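Local coordinates for Ras GTPase-activating-like protein IQGAP2 (Homo sapiens, PDB 5CJP) that probably binds GTP-loaded Rho-family GTPases such as Cdc42 through its Ras-GAP-related helical domain, apparently without stimulating GTP hydrolysis, at residues Ile205-Lys210 with Val314-Glu319; Ala220-Leu225 with Tyr307-Cys312; Glu135-Trp140 with Glu161-Tyr166; Lys119-Asp124 with Arg181-Lys186. All blocks are in the same frame, centred on the assembly; numbering follows the deposited sequence.

Contact 1 (Ile205-Lys210 with Val314-Glu319); sequences IAKVLK and VPEPEE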
loop_
_atom_site.group_PDB
_atom_site.type_symbol
_atom_site.label_atom_id
_atom_site.label_comp_id
_atom_site.label_asym_id
_atom_site.label_seq_id
_atom_site.Cartn_x
_atom_site.Cartn_y
_atom_site.Cartn_z
ATOM N N ILE E 205 -30.614 -3.638 13.705
ATOM C CA ILE E 205 -30.147 -4.326 14.892
ATOM C C ILE E 205 -30.821 -3.752 16.142
ATOM O O ILE E 205 -31.086 -4.477 17.102
ATOM C CB ILE E 205 -28.619 -4.247 15.009
ATOM C CG1 ILE E 205 -27.980 -5.086 13.893
ATOM C CG2 ILE E 205 -28.165 -4.754 16.361
ATOM C CD1 ILE E 205 -28.299 -6.538 13.948
ATOM N N ALA E 206 -31.107 -2.454 16.132
ATOM C CA ALA E 206 -31.789 -1.829 17.256
ATOM C C ALA E 206 -33.151 -2.506 17.339
ATOM O O ALA E 206 -33.642 -2.818 18.423
ATOM C CB ALA E 206 -31.958 -0.337 17.023
ATOM N N LYS E 207 -33.760 -2.741 16.181
ATOM C CA LYS E 207 -35.051 -3.415 16.129
ATOM C C LYS E 207 -34.922 -4.828 16.691
ATOM O O LYS E 207 -35.670 -5.218 17.576
ATOM C CB LYS E 207 -35.559 -3.477 14.694
ATOM C CG LYS E 207 -36.802 -4.325 14.529
ATOM C CD LYS E 207 -37.297 -4.226 13.107
ATOM C CE LYS E 207 -38.273 -5.320 12.792
ATOM N NZ LYS E 207 -38.738 -5.147 11.411
ATOM N N VAL E 208 -33.971 -5.595 16.169
ATOM C CA VAL E 208 -33.733 -6.950 16.655
ATOM C C VAL E 208 -33.504 -6.926 18.155
ATOM O O VAL E 208 -34.082 -7.715 18.895
ATOM C CB VAL E 208 -32.479 -7.567 16.030
ATOM C CG1 VAL E 208 -32.003 -8.746 16.886
ATOM C CG2 VAL E 208 -32.776 -8.010 14.610
ATOM N N LEU E 209 -32.633 -6.026 18.589
ATOM C CA LEU E 209 -32.312 -5.887 19.993
ATOM C C LEU E 209 -33.575 -5.693 20.827
ATOM O O LEU E 209 -33.829 -6.454 21.759
ATOM C CB LEU E 209 -31.355 -4.707 20.189
ATOM C CG LEU E 209 -31.115 -4.203 21.611
ATOM C CD1 LEU E 209 -30.750 -5.356 22.495
ATOM C CD2 LEU E 209 -30.014 -3.151 21.613
ATOM N N LYS E 210 -34.355 -4.672 20.495
ATOM C CA LYS E 210 -35.587 -4.387 21.219
ATOM C C LYS E 210 -36.578 -5.550 21.232
ATOM O O LYS E 210 -37.028 -5.969 22.289
ATOM C CB LYS E 210 -36.258 -3.137 20.628
ATOM C CG LYS E 210 -37.670 -2.869 21.127
ATOM C CD LYS E 210 -37.963 -1.378 21.171
ATOM C CE LYS E 210 -39.305 -1.033 20.552
ATOM N NZ LYS E 210 -39.235 -1.102 19.068
ATOM N N VAL E 314 -38.497 -0.401 10.966
ATOM C CA VAL E 314 -37.875 -0.727 9.693
ATOM C C VAL E 314 -38.128 -2.182 9.295
ATOM O O VAL E 314 -38.307 -3.043 10.164
ATOM C CB VAL E 314 -36.354 -0.399 9.794
ATOM C CG1 VAL E 314 -35.560 -1.586 10.327
ATOM C CG2 VAL E 314 -35.847 0.076 8.482
ATOM N N PRO E 315 -38.179 -2.470 7.974
ATOM C CA PRO E 315 -38.414 -3.816 7.410
ATOM C C PRO E 315 -37.334 -4.840 7.761
ATOM O O PRO E 315 -36.275 -4.484 8.269
ATOM C CB PRO E 315 -38.441 -3.567 5.904
ATOM C CG PRO E 315 -38.897 -2.154 5.795
ATOM C CD PRO E 315 -38.143 -1.465 6.895
ATOM N N GLU E 316 -37.606 -6.111 7.486
ATOM C CA GLU E 316 -36.613 -7.145 7.723
ATOM C C GLU E 316 -35.695 -7.079 6.500
ATOM O O GLU E 316 -36.102 -6.626 5.427
ATOM C CB GLU E 316 -37.269 -8.524 7.830
ATOM C CG GLU E 316 -38.059 -8.789 9.126
ATOM C CD GLU E 316 -37.180 -8.852 10.378
ATOM O OE1 GLU E 316 -36.315 -9.756 10.489
ATOM O OE2 GLU E 316 -37.358 -7.988 11.265
ATOM N N PRO E 317 -34.436 -7.508 6.648
ATOM C CA PRO E 317 -33.486 -7.479 5.534
ATOM C C PRO E 317 -33.920 -8.229 4.281
ATOM O O PRO E 317 -33.603 -7.806 3.160
ATOM C CB PRO E 317 -32.204 -8.027 6.163
ATOM C CG PRO E 317 -32.696 -8.805 7.354
ATOM C CD PRO E 317 -33.772 -7.941 7.883
ATOM N N GLU E 318 -34.642 -9.331 4.456
ATOM C CA GLU E 318 -35.137 -10.086 3.304
ATOM C C GLU E 318 -35.995 -9.161 2.447
ATOM O O GLU E 318 -35.920 -9.181 1.229
ATOM C CB GLU E 318 -35.975 -11.284 3.743
ATOM C CG GLU E 318 -35.204 -12.377 4.459
ATOM C CD GLU E 318 -34.848 -12.014 5.880
ATOM O OE1 GLU E 318 -35.331 -10.965 6.359
ATOM O OE2 GLU E 318 -34.095 -12.786 6.526
ATOM N N GLU E 319 -36.810 -8.334 3.087
ATOM C CA GLU E 319 -37.649 -7.414 2.337
ATOM C C GLU E 319 -36.881 -6.142 1.963
ATOM O O GLU E 319 -36.940 -5.696 0.817
ATOM C CB GLU E 319 -38.911 -7.055 3.142
ATOM C CG GLU E 319 -39.558 -8.236 3.874
ATOM C CD GLU E 319 -39.559 -9.499 3.038
ATOM O OE1 GLU E 319 -39.806 -9.401 1.814
ATOM O OE2 GLU E 319 -39.316 -10.589 3.603
#
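Lys207, on helix 200-216, ties down the loop that carries Val314 and Glu316 into the short helix 317-320, with Glu316 at the N-cap position of that helix. The lysine chain runs straight out from its helix: CG stands opposite the backbone N (chi1 172°) and every later torsion is extended, which carries the ammonium group across to the loop. There NZ donates to the backbone carbonyl oxygen of Val314. A second, weak hydrogen bond, part of a salt bridge, joins NZ to Glu316 OE2 at 3.2 Å; OE2 lies alongside the CE-NZ end of the lysine, as near to CE as to NZ. Glu316 reaches it by bending at chi2 (-67°), and the two side chains cross at about a right angle. The aliphatic part of the lysine also brushes Val314, CD lying 4.2 Å from Val314 CG1. The other carboxylate oxygen, Glu316 OE1, is hydrogen-bonded to Tyr204 OH, one turn before Lys207 on helix 200-216. A methionine in place of Lys207 would probably leave the Val314 carbonyl and Glu316 OE2 without this shared donor and the loop less firmly held. One ammonium group thus answers both a neutral carbonyl and a carboxylate, pairing charges in a contact at the protein surface.

Contact 2 (Ala220-Leu225 with Tyr307-Cys312); sequences ATEDEL and YFKEAC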
loop_
_atom_site.group_PDB
_atom_site.type_symbol
_atom_site.label_atom_id
_atom_site.label_comp_id
_atom_site.label_asym_id
_atom_site.label_seq_id
_atom_site.Cartn_x
_atom_site.Cartn_y
_atom_site.Cartn_z
ATOM N N ALA E 220 -41.111 -5.948 30.647
ATOM C CA ALA E 220 -40.309 -4.745 30.471
ATOM C C ALA E 220 -41.199 -3.714 29.784
ATOM O O ALA E 220 -41.957 -4.052 28.872
ATOM C CB ALA E 220 -39.101 -5.052 29.615
ATOM N N THR E 221 -41.110 -2.462 30.218
ATOM C CA THR E 221 -41.936 -1.402 29.652
ATOM C C THR E 221 -41.318 -0.686 28.453
ATOM O O THR E 221 -40.101 -0.674 28.285
ATOM C CB THR E 221 -42.268 -0.335 30.718
ATOM O OG1 THR E 221 -41.061 0.319 31.129
ATOM C CG2 THR E 221 -42.934 -0.978 31.938
ATOM N N GLU E 222 -42.172 -0.095 27.624
ATOM C CA GLU E 222 -41.741 0.654 26.449
ATOM C C GLU E 222 -40.573 1.549 26.859
ATOM O O GLU E 222 -39.590 1.697 26.129
ATOM C CB GLU E 222 -42.896 1.522 25.944
ATOM C CG GLU E 222 -42.673 2.222 24.616
ATOM C CD GLU E 222 -42.794 1.288 23.433
ATOM O OE1 GLU E 222 -42.826 1.785 22.288
ATOM O OE2 GLU E 222 -42.854 0.057 23.644
ATOM N N ASP E 223 -40.691 2.134 28.047
ATOM C CA ASP E 223 -39.670 3.024 28.570
ATOM C C ASP E 223 -38.340 2.341 28.810
ATOM O O ASP E 223 -37.291 2.908 28.512
ATOM C CB ASP E 223 -40.147 3.673 29.868
ATOM C CG ASP E 223 -41.145 4.787 29.628
ATOM O OD1 ASP E 223 -41.539 4.998 28.460
ATOM O OD2 ASP E 223 -41.533 5.451 30.616
ATOM N N GLU E 224 -38.377 1.132 29.361
ATOM C CA GLU E 224 -37.153 0.390 29.640
ATOM C C GLU E 224 -36.551 -0.057 28.320
ATOM O O GLU E 224 -35.369 0.109 28.083
ATOM C CB GLU E 224 -37.453 -0.834 30.509
ATOM C CG GLU E 224 -38.293 -0.531 31.744
ATOM C CD GLU E 224 -38.708 -1.784 32.495
ATOM O OE1 GLU E 224 -37.856 -2.368 33.195
ATOM O OE2 GLU E 224 -39.885 -2.189 32.378
ATOM N N LEU E 225 -37.380 -0.617 27.455
ATOM C CA LEU E 225 -36.912 -1.074 26.160
ATOM C C LEU E 225 -36.230 0.035 25.392
ATOM O O LEU E 225 -35.133 -0.159 24.869
ATOM C CB LEU E 225 -38.072 -1.598 25.328
ATOM C CG LEU E 225 -38.680 -2.912 25.801
ATOM C CD1 LEU E 225 -40.003 -3.126 25.066
ATOM C CD2 LEU E 225 -37.695 -4.066 25.566
ATOM N N TYR E 307 -37.652 9.425 18.901
ATOM C CA TYR E 307 -36.611 9.107 17.930
ATOM C C TYR E 307 -36.247 7.624 17.979
ATOM O O TYR E 307 -36.294 6.927 16.964
ATOM C CB TYR E 307 -35.394 9.961 18.267
ATOM C CG TYR E 307 -34.163 9.724 17.440
ATOM C CD1 TYR E 307 -34.073 10.189 16.136
ATOM C CD2 TYR E 307 -33.055 9.090 17.995
ATOM C CE1 TYR E 307 -32.898 10.037 15.405
ATOM C CE2 TYR E 307 -31.876 8.933 17.271
ATOM C CZ TYR E 307 -31.800 9.411 15.982
ATOM O OH TYR E 307 -30.629 9.288 15.281
ATOM N N PHE E 308 -35.885 7.156 19.169
ATOM C CA PHE E 308 -35.505 5.761 19.391
ATOM C C PHE E 308 -36.596 4.798 18.946
ATOM O O PHE E 308 -36.321 3.796 18.296
ATOM C CB PHE E 308 -35.193 5.523 20.878
ATOM C CG PHE E 308 -34.048 6.354 21.396
ATOM C CD1 PHE E 308 -33.952 6.662 22.753
ATOM C CD2 PHE E 308 -33.069 6.843 20.528
ATOM C CE1 PHE E 308 -32.906 7.449 23.241
ATOM C CE2 PHE E 308 -32.021 7.629 21.003
ATOM C CZ PHE E 308 -31.938 7.938 22.368
ATOM N N LYS E 309 -37.839 5.097 19.300
ATOM C CA LYS E 309 -38.930 4.223 18.918
ATOM C C LYS E 309 -39.033 4.141 17.408
ATOM O O LYS E 309 -39.189 3.059 16.855
ATOM C CB LYS E 309 -40.256 4.710 19.506
ATOM C CG LYS E 309 -41.422 3.811 19.130
ATOM C CD LYS E 309 -42.714 4.197 19.827
ATOM C CE LYS E 309 -43.821 3.217 19.466
ATOM N NZ LYS E 309 -45.100 3.520 20.167
ATOM N N GLU E 310 -38.929 5.275 16.733
ATOM C CA GLU E 310 -39.014 5.275 15.278
ATOM C C GLU E 310 -37.816 4.572 14.639
ATOM O O GLU E 310 -37.930 3.994 13.562
ATOM C CB GLU E 310 -39.118 6.704 14.749
ATOM C CG GLU E 310 -40.465 7.034 14.132
ATOM C CD GLU E 310 -40.744 6.254 12.853
ATOM O OE1 GLU E 310 -40.036 6.476 11.843
ATOM O OE2 GLU E 310 -41.675 5.421 12.860
ATOM N N ALA E 311 -36.668 4.632 15.306
ATOM C CA ALA E 311 -35.473 3.980 14.794
ATOM C C ALA E 311 -35.753 2.508 14.435
ATOM O O ALA E 311 -35.367 2.043 13.364
ATOM C CB ALA E 311 -34.358 4.071 15.820
ATOM N N CYS E 312 -36.436 1.790 15.326
ATOM C CA CYS E 312 -36.764 0.382 15.119
ATOM C C CYS E 312 -37.839 0.142 14.033
ATOM O O CYS E 312 -38.093 -1.005 13.624
ATOM C CB CYS E 312 -37.239 -0.227 16.447
ATOM S SG CYS E 312 -36.201 0.137 17.902
#
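Glu222, in the first turn of helix 222-243 and directly after the Thr221 N-cap, forms a salt bridge with Lys309 near the end of helix 294-311. Its carboxylate oxygen OE1 sits 3.6 Å from Lys309 NZ. The same oxygen lies beside the methylenes of the lysine, with Glu222 OE1 3.3 Å from Lys309 CE and 3.4 Å from Lys309 CD, so the acid flanks the end of the chain instead of meeting the ammonium head-on. Lys309 is fully extended, whereas Glu222 turns at chi2 (76°) to swing its carboxylate toward the neighbouring helix; the two chains cross at about a right angle. The helix start itself is fixed by a capping box. Glu224 OE2 accepts from Thr221 N, and also from Thr221 OG1 at 3.0 Å through the anti lone pair of OE2. In return, Glu224 N makes a weak bond to Thr221 OG1 at 3.3 Å. A second ion pair links the same two helices, from Asp223 to Arg305. Deeper in, Leu225 packs on Ile213 and His214 of helix 200-216, while Phe308 rests on Tyr234 and Ala311 on Leu233 of helix 222-243, placing the surface salt bridge above a three-helix interface.

Contact 3 (Glu135-Trp140 with Glu161-Tyr166); sequences EVYKAW and EQALTY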
loop_
_atom_site.group_PDB
_atom_site.type_symbol
_atom_site.label_atom_id
_atom_site.label_comp_id
_atom_site.label_asym_id
_atom_site.label_seq_id
_atom_site.Cartn_x
_atom_site.Cartn_y
_atom_site.Cartn_z
ATOM N N GLU E 135 -14.419 24.510 40.245
ATOM C CA GLU E 135 -13.490 24.730 39.146
ATOM C C GLU E 135 -13.647 26.145 38.621
ATOM O O GLU E 135 -12.672 26.782 38.228
ATOM C CB GLU E 135 -13.732 23.727 38.016
ATOM C CG GLU E 135 -12.888 22.468 38.129
ATOM C CD GLU E 135 -12.998 21.560 36.916
ATOM O OE1 GLU E 135 -14.056 20.920 36.739
ATOM O OE2 GLU E 135 -12.021 21.489 36.135
ATOM N N VAL E 136 -14.878 26.640 38.616
ATOM C CA VAL E 136 -15.123 27.995 38.149
ATOM C C VAL E 136 -14.581 28.943 39.203
ATOM O O VAL E 136 -13.842 29.873 38.892
ATOM C CB VAL E 136 -16.636 28.284 37.956
ATOM C CG1 VAL E 136 -16.823 29.663 37.317
ATOM C CG2 VAL E 136 -17.267 27.199 37.100
ATOM N N TYR E 137 -14.952 28.689 40.453
ATOM C CA TYR E 137 -14.510 29.518 41.563
ATOM C C TYR E 137 -13.009 29.676 41.514
ATOM O O TYR E 137 -12.484 30.789 41.505
ATOM C CB TYR E 137 -14.893 28.886 42.901
ATOM C CG TYR E 137 -14.196 29.545 44.070
ATOM C CD1 TYR E 137 -14.649 30.757 44.585
ATOM C CD2 TYR E 137 -13.042 28.986 44.616
ATOM C CE1 TYR E 137 -13.967 31.401 45.613
ATOM C CE2 TYR E 137 -12.353 29.620 45.641
ATOM C CZ TYR E 137 -12.818 30.828 46.135
ATOM O OH TYR E 137 -12.125 31.462 47.145
ATOM N N LYS E 138 -12.320 28.547 41.486
ATOM C CA LYS E 138 -10.877 28.563 41.449
ATOM C C LYS E 138 -10.367 29.222 40.171
ATOM O O LYS E 138 -9.231 29.690 40.110
ATOM C CB LYS E 138 -10.335 27.138 41.583
ATOM C CG LYS E 138 -8.829 27.092 41.668
ATOM C CD LYS E 138 -8.305 25.752 42.102
ATOM C CE LYS E 138 -8.391 25.569 43.592
ATOM N NZ LYS E 138 -7.575 24.390 43.958
ATOM N N ALA E 139 -11.207 29.270 39.146
ATOM C CA ALA E 139 -10.805 29.892 37.890
ATOM C C ALA E 139 -11.018 31.408 37.945
ATOM O O ALA E 139 -10.321 32.161 37.267
ATOM C CB ALA E 139 -11.595 29.294 36.740
ATOM N N TRP E 140 -11.979 31.839 38.760
ATOM C CA TRP E 140 -12.317 33.256 38.929
ATOM C C TRP E 140 -11.105 34.017 39.457
ATOM O O TRP E 140 -9.979 33.781 39.020
ATOM C CB TRP E 140 -13.505 33.359 39.897
ATOM C CG TRP E 140 -13.990 34.742 40.269
ATOM C CD1 TRP E 140 -14.240 35.191 41.530
ATOM C CD2 TRP E 140 -14.347 35.820 39.390
ATOM N NE1 TRP E 140 -14.729 36.469 41.498
ATOM C CE2 TRP E 140 -14.808 36.884 40.199
ATOM C CE3 TRP E 140 -14.327 35.993 38.008
ATOM C CZ2 TRP E 140 -15.245 38.100 39.669
ATOM C CZ3 TRP E 140 -14.767 37.211 37.481
ATOM C CH2 TRP E 140 -15.219 38.245 38.316
ATOM N N GLU E 161 -20.819 24.252 47.520
ATOM C CA GLU E 161 -21.750 25.123 48.222
ATOM C C GLU E 161 -21.221 26.538 48.436
ATOM O O GLU E 161 -21.901 27.523 48.125
ATOM C CB GLU E 161 -22.131 24.502 49.570
ATOM C CG GLU E 161 -20.948 24.006 50.391
ATOM C CD GLU E 161 -21.350 23.530 51.779
ATOM O OE1 GLU E 161 -20.473 23.025 52.514
ATOM O OE2 GLU E 161 -22.538 23.662 52.143
ATOM N N GLN E 162 -20.005 26.646 48.957
ATOM C CA GLN E 162 -19.441 27.959 49.212
ATOM C C GLN E 162 -18.814 28.635 48.005
ATOM O O GLN E 162 -18.484 29.820 48.054
ATOM C CB GLN E 162 -18.449 27.904 50.382
ATOM C CG GLN E 162 -17.628 26.636 50.504
ATOM C CD GLN E 162 -17.073 26.459 51.909
ATOM O OE1 GLN E 162 -17.830 26.334 52.875
ATOM N NE2 GLN E 162 -15.751 26.458 52.031
ATOM N N ALA E 163 -18.651 27.898 46.918
ATOM C CA ALA E 163 -18.094 28.503 45.717
ATOM C C ALA E 163 -19.204 29.378 45.143
ATOM O O ALA E 163 -18.946 30.365 44.456
ATOM C CB ALA E 163 -17.691 27.431 44.719
ATOM N N LEU E 164 -20.443 29.004 45.449
ATOM C CA LEU E 164 -21.608 29.739 44.984
ATOM C C LEU E 164 -21.915 30.907 45.910
ATOM O O LEU E 164 -22.928 31.583 45.752
ATOM C CB LEU E 164 -22.827 28.814 44.895
ATOM C CG LEU E 164 -22.758 27.705 43.838
ATOM C CD1 LEU E 164 -24.068 26.942 43.795
ATOM C CD2 LEU E 164 -22.466 28.315 42.477
ATOM N N THR E 165 -21.040 31.140 46.883
ATOM C CA THR E 165 -21.226 32.251 47.809
ATOM C C THR E 165 -20.937 33.528 47.044
ATOM O O THR E 165 -21.589 34.551 47.242
ATOM C CB THR E 165 -20.252 32.174 49.007
ATOM O OG1 THR E 165 -20.619 31.077 49.851
ATOM C CG2 THR E 165 -20.290 33.473 49.817
ATOM N N TYR E 166 -19.949 33.446 46.164
ATOM C CA TYR E 166 -19.532 34.574 45.353
ATOM C C TYR E 166 -20.450 34.710 44.145
ATOM O O TYR E 166 -20.376 33.907 43.216
ATOM C CB TYR E 166 -18.086 34.353 44.907
ATOM C CG TYR E 166 -17.163 34.101 46.073
ATOM C CD1 TYR E 166 -16.397 35.131 46.617
ATOM C CD2 TYR E 166 -17.126 32.851 46.693
ATOM C CE1 TYR E 166 -15.617 34.921 47.760
ATOM C CE2 TYR E 166 -16.353 32.632 47.835
ATOM C CZ TYR E 166 -15.604 33.671 48.367
ATOM O OH TYR E 166 -14.857 33.457 49.508
#
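Tyr137, Tyr166 and Ala163 carry this buried contact, in which the tyrosine of helix 133-139 gives up the most surface. Its side chain meets the other segment at two levels. Near the backbone, Tyr137 CB touches the Ala163 methyl, with CB and Ala163 CB 3.6 Å apart. Farther out, one side of the phenol ring leans on Tyr166: Tyr137 CE1 lies over a face of the Tyr166 ring, offset toward its rim, 3.5 Å from Tyr166 CE2 and 3.6 Å from Tyr166 CD2. The ring planes are inclined at 47° with centroids 5.1 Å apart, an oblique pair, neither a stack nor edge-to-face. Tyr137 is sent across by a chi1 of 167°, which sets CG opposite the backbone N. The carbonyl oxygen of Ala163 lies at the edge of the Tyr166 ring, in its plane. Leu154 touches both tyrosines, and Tyr137 OH makes a weak hydrogen bond to the Pro155 carbonyl. A serine in place of Tyr137 would probably open a gap above the Tyr166 ring and leave that ring freer to turn. The arrangement is that of a short helix packed, through an aromatic pair, against the turn joining helix 160-163 to the long helix 167-193, within the all-helical GAP-related domain.

Contact 4 (Lys119-Asp124 with Arg181-Lys186); sequences KEIIDD and RRVTDK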
loop_
_atom_site.group_PDB
_atom_site.type_symbol
_atom_site.label_atom_id
_atom_site.label_comp_id
_atom_site.label_asym_id
_atom_site.label_seq_id
_atom_site.Cartn_x
_atom_site.Cartn_y
_atom_site.Cartn_z
ATOM N N LYS E 119 -18.241 21.534 14.571
ATOM C CA LYS E 119 -17.268 22.482 14.045
ATOM C C LYS E 119 -17.577 23.883 14.580
ATOM O O LYS E 119 -16.689 24.729 14.705
ATOM C CB LYS E 119 -17.306 22.470 12.516
ATOM C CG LYS E 119 -16.366 23.463 11.882
ATOM C CD LYS E 119 -16.523 23.512 10.372
ATOM C CE LYS E 119 -15.786 24.715 9.786
ATOM N NZ LYS E 119 -14.371 24.772 10.275
ATOM N N GLU E 120 -18.846 24.116 14.902
ATOM C CA GLU E 120 -19.277 25.399 15.441
ATOM C C GLU E 120 -18.849 25.566 16.896
ATOM O O GLU E 120 -18.471 26.658 17.314
ATOM C CB GLU E 120 -20.796 25.526 15.366
ATOM C CG GLU E 120 -21.321 25.999 14.042
ATOM C CD GLU E 120 -22.821 26.203 14.070
ATOM O OE1 GLU E 120 -23.373 26.701 13.065
ATOM O OE2 GLU E 120 -23.449 25.864 15.100
ATOM N N ILE E 121 -18.924 24.485 17.669
ATOM C CA ILE E 121 -18.553 24.536 19.081
ATOM C C ILE E 121 -17.031 24.567 19.247
ATOM O O ILE E 121 -16.514 25.067 20.259
ATOM C CB ILE E 121 -19.127 23.322 19.837
ATOM C CG1 ILE E 121 -20.652 23.333 19.748
ATOM C CG2 ILE E 121 -18.680 23.338 21.282
ATOM C CD1 ILE E 121 -21.300 22.044 20.171
ATOM N N ILE E 122 -16.327 24.024 18.251
ATOM C CA ILE E 122 -14.854 23.985 18.252
ATOM C C ILE E 122 -14.304 25.352 17.880
ATOM O O ILE E 122 -13.381 25.855 18.509
ATOM C CB ILE E 122 -14.294 22.942 17.221
ATOM C CG1 ILE E 122 -14.513 21.500 17.688
ATOM C CG2 ILE E 122 -12.837 23.106 17.046
ATOM C CD1 ILE E 122 -15.551 21.342 18.696
ATOM N N ASP E 123 -14.905 25.950 16.859
ATOM C CA ASP E 123 -14.478 27.246 16.351
ATOM C C ASP E 123 -14.727 28.455 17.250
ATOM O O ASP E 123 -14.035 29.469 17.135
ATOM C CB ASP E 123 -15.118 27.495 14.979
ATOM C CG ASP E 123 -14.576 26.571 13.897
ATOM O OD1 ASP E 123 -15.051 26.666 12.742
ATOM O OD2 ASP E 123 -13.674 25.756 14.198
ATOM N N ASP E 124 -15.707 28.367 18.139
ATOM C CA ASP E 124 -15.985 29.495 19.019
ATOM C C ASP E 124 -14.846 29.682 20.013
ATOM O O ASP E 124 -14.870 29.127 21.109
ATOM C CB ASP E 124 -17.284 29.290 19.783
ATOM C CG ASP E 124 -17.755 30.559 20.446
ATOM O OD1 ASP E 124 -16.897 31.435 20.695
ATOM O OD2 ASP E 124 -18.967 30.684 20.721
ATOM N N ARG E 181 -26.954 24.986 26.996
ATOM C CA ARG E 181 -28.282 24.667 26.493
ATOM C C ARG E 181 -28.446 25.064 25.037
ATOM O O ARG E 181 -29.172 24.422 24.281
ATOM C CB ARG E 181 -29.350 25.367 27.328
ATOM C CG ARG E 181 -30.754 24.839 27.070
ATOM C CD ARG E 181 -31.710 25.983 26.850
ATOM N NE ARG E 181 -31.365 26.720 25.634
ATOM C CZ ARG E 181 -31.458 28.039 25.507
ATOM N NH1 ARG E 181 -31.881 28.781 26.521
ATOM N NH2 ARG E 181 -31.133 28.620 24.359
ATOM N N ARG E 182 -27.759 26.127 24.651
ATOM C CA ARG E 182 -27.812 26.645 23.296
ATOM C C ARG E 182 -27.076 25.752 22.296
ATOM O O ARG E 182 -27.597 25.459 21.222
ATOM C CB ARG E 182 -27.200 28.035 23.279
ATOM C CG ARG E 182 -28.010 29.058 22.548
ATOM C CD ARG E 182 -27.147 30.264 22.293
ATOM N NE ARG E 182 -26.009 29.893 21.455
ATOM C CZ ARG E 182 -24.743 29.909 21.856
ATOM N NH1 ARG E 182 -24.430 30.276 23.098
ATOM N NH2 ARG E 182 -23.785 29.568 21.006
ATOM N N VAL E 183 -25.852 25.345 22.638
ATOM C CA VAL E 183 -25.077 24.476 21.753
ATOM C C VAL E 183 -25.684 23.088 21.716
ATOM O O VAL E 183 -25.713 22.444 20.681
ATOM C CB VAL E 183 -23.618 24.349 22.196
ATOM C CG1 VAL E 183 -22.749 25.194 21.308
ATOM C CG2 VAL E 183 -23.454 24.796 23.617
ATOM N N THR E 184 -26.187 22.637 22.856
ATOM C CA THR E 184 -26.794 21.324 22.941
ATOM C C THR E 184 -27.992 21.207 22.023
ATOM O O THR E 184 -28.147 20.204 21.328
ATOM C CB THR E 184 -27.259 21.015 24.372
ATOM O OG1 THR E 184 -26.134 21.042 25.249
ATOM C CG2 THR E 184 -27.915 19.652 24.446
ATOM N N ASP E 185 -28.845 22.230 22.025
ATOM C CA ASP E 185 -30.045 22.208 21.196
ATOM C C ASP E 185 -29.655 22.115 19.724
ATOM O O ASP E 185 -30.340 21.460 18.935
ATOM C CB ASP E 185 -30.918 23.449 21.442
ATOM C CG ASP E 185 -32.397 23.197 21.135
ATOM O OD1 ASP E 185 -33.069 24.119 20.633
ATOM O OD2 ASP E 185 -32.897 22.077 21.406
ATOM N N LYS E 186 -28.555 22.766 19.351
ATOM C CA LYS E 186 -28.088 22.694 17.974
ATOM C C LYS E 186 -27.726 21.241 17.654
ATOM O O LYS E 186 -28.162 20.702 16.641
ATOM C CB LYS E 186 -26.879 23.606 17.761
ATOM C CG LYS E 186 -27.234 25.088 17.748
ATOM C CD LYS E 186 -26.110 25.958 17.220
ATOM C CE LYS E 186 -26.603 27.394 17.052
ATOM N NZ LYS E 186 -25.570 28.330 16.506
#
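Glu120 OE2 forms a salt bridge with Lys186 NZ, the two atoms 3.5 Å apart, on the exposed side of a helix-helix packing in the GAP-related domain, where the end of helix 111-123 lies against the middle of helix 167-193. The carboxylate oxygen is about as near the aliphatic chain, with Glu120 OE2 3.4 Å from Lys186 CD. Both side chains leave their helices with CG opposite the carbonyl carbon (chi1 -84° for Glu120, -73° for Lys186), continue extended, and cross at about a right angle. Beneath this charged edge the contact is apolar and buried. Ile121 meets Val183 obliquely, its CG1 and CD1 both resting on one branch of the valine: Ile121 CD1 lies 3.6 Å from Val183 CG1. Loop residues close in on this pair, Leu127 against Ile121 and Ile129 against Val183, and Asn266 of helix 261-278 also touches the isoleucine. Salt bridge and apolar pair thus divide the interface into an outer and an inner layer. Helix 111-123 carries a further ion pair, between residues one turn apart, in which Lys119 NZ donates to the syn lone pair of Asp123 OD1 at 3.2 Å.

Overall arrangement
Along the chain, contact 4 opens first and encloses contact 3; both are complete before contact 1 opens, and contact 1 in turn encloses contact 2. Contacts 1 and 2 adjoin, their centres about 14 Å apart; helices 200-216 and 222-243 are consecutive, as are 294-311 and 317-320, and Lys207 and Lys210 both pack on Cys312. Contacts 3 and 4 lie about 25 Å apart between centres, those of contacts 1 and 3 about 50 Å. Contacts 1 and 2 fasten the later segments 307-312 and 314-319 back onto helices 200-216 and 222-243, while contacts 3 and 4 pack the earlier helices 111-123 and 133-139 against helix 167-193 or the turn leading into it.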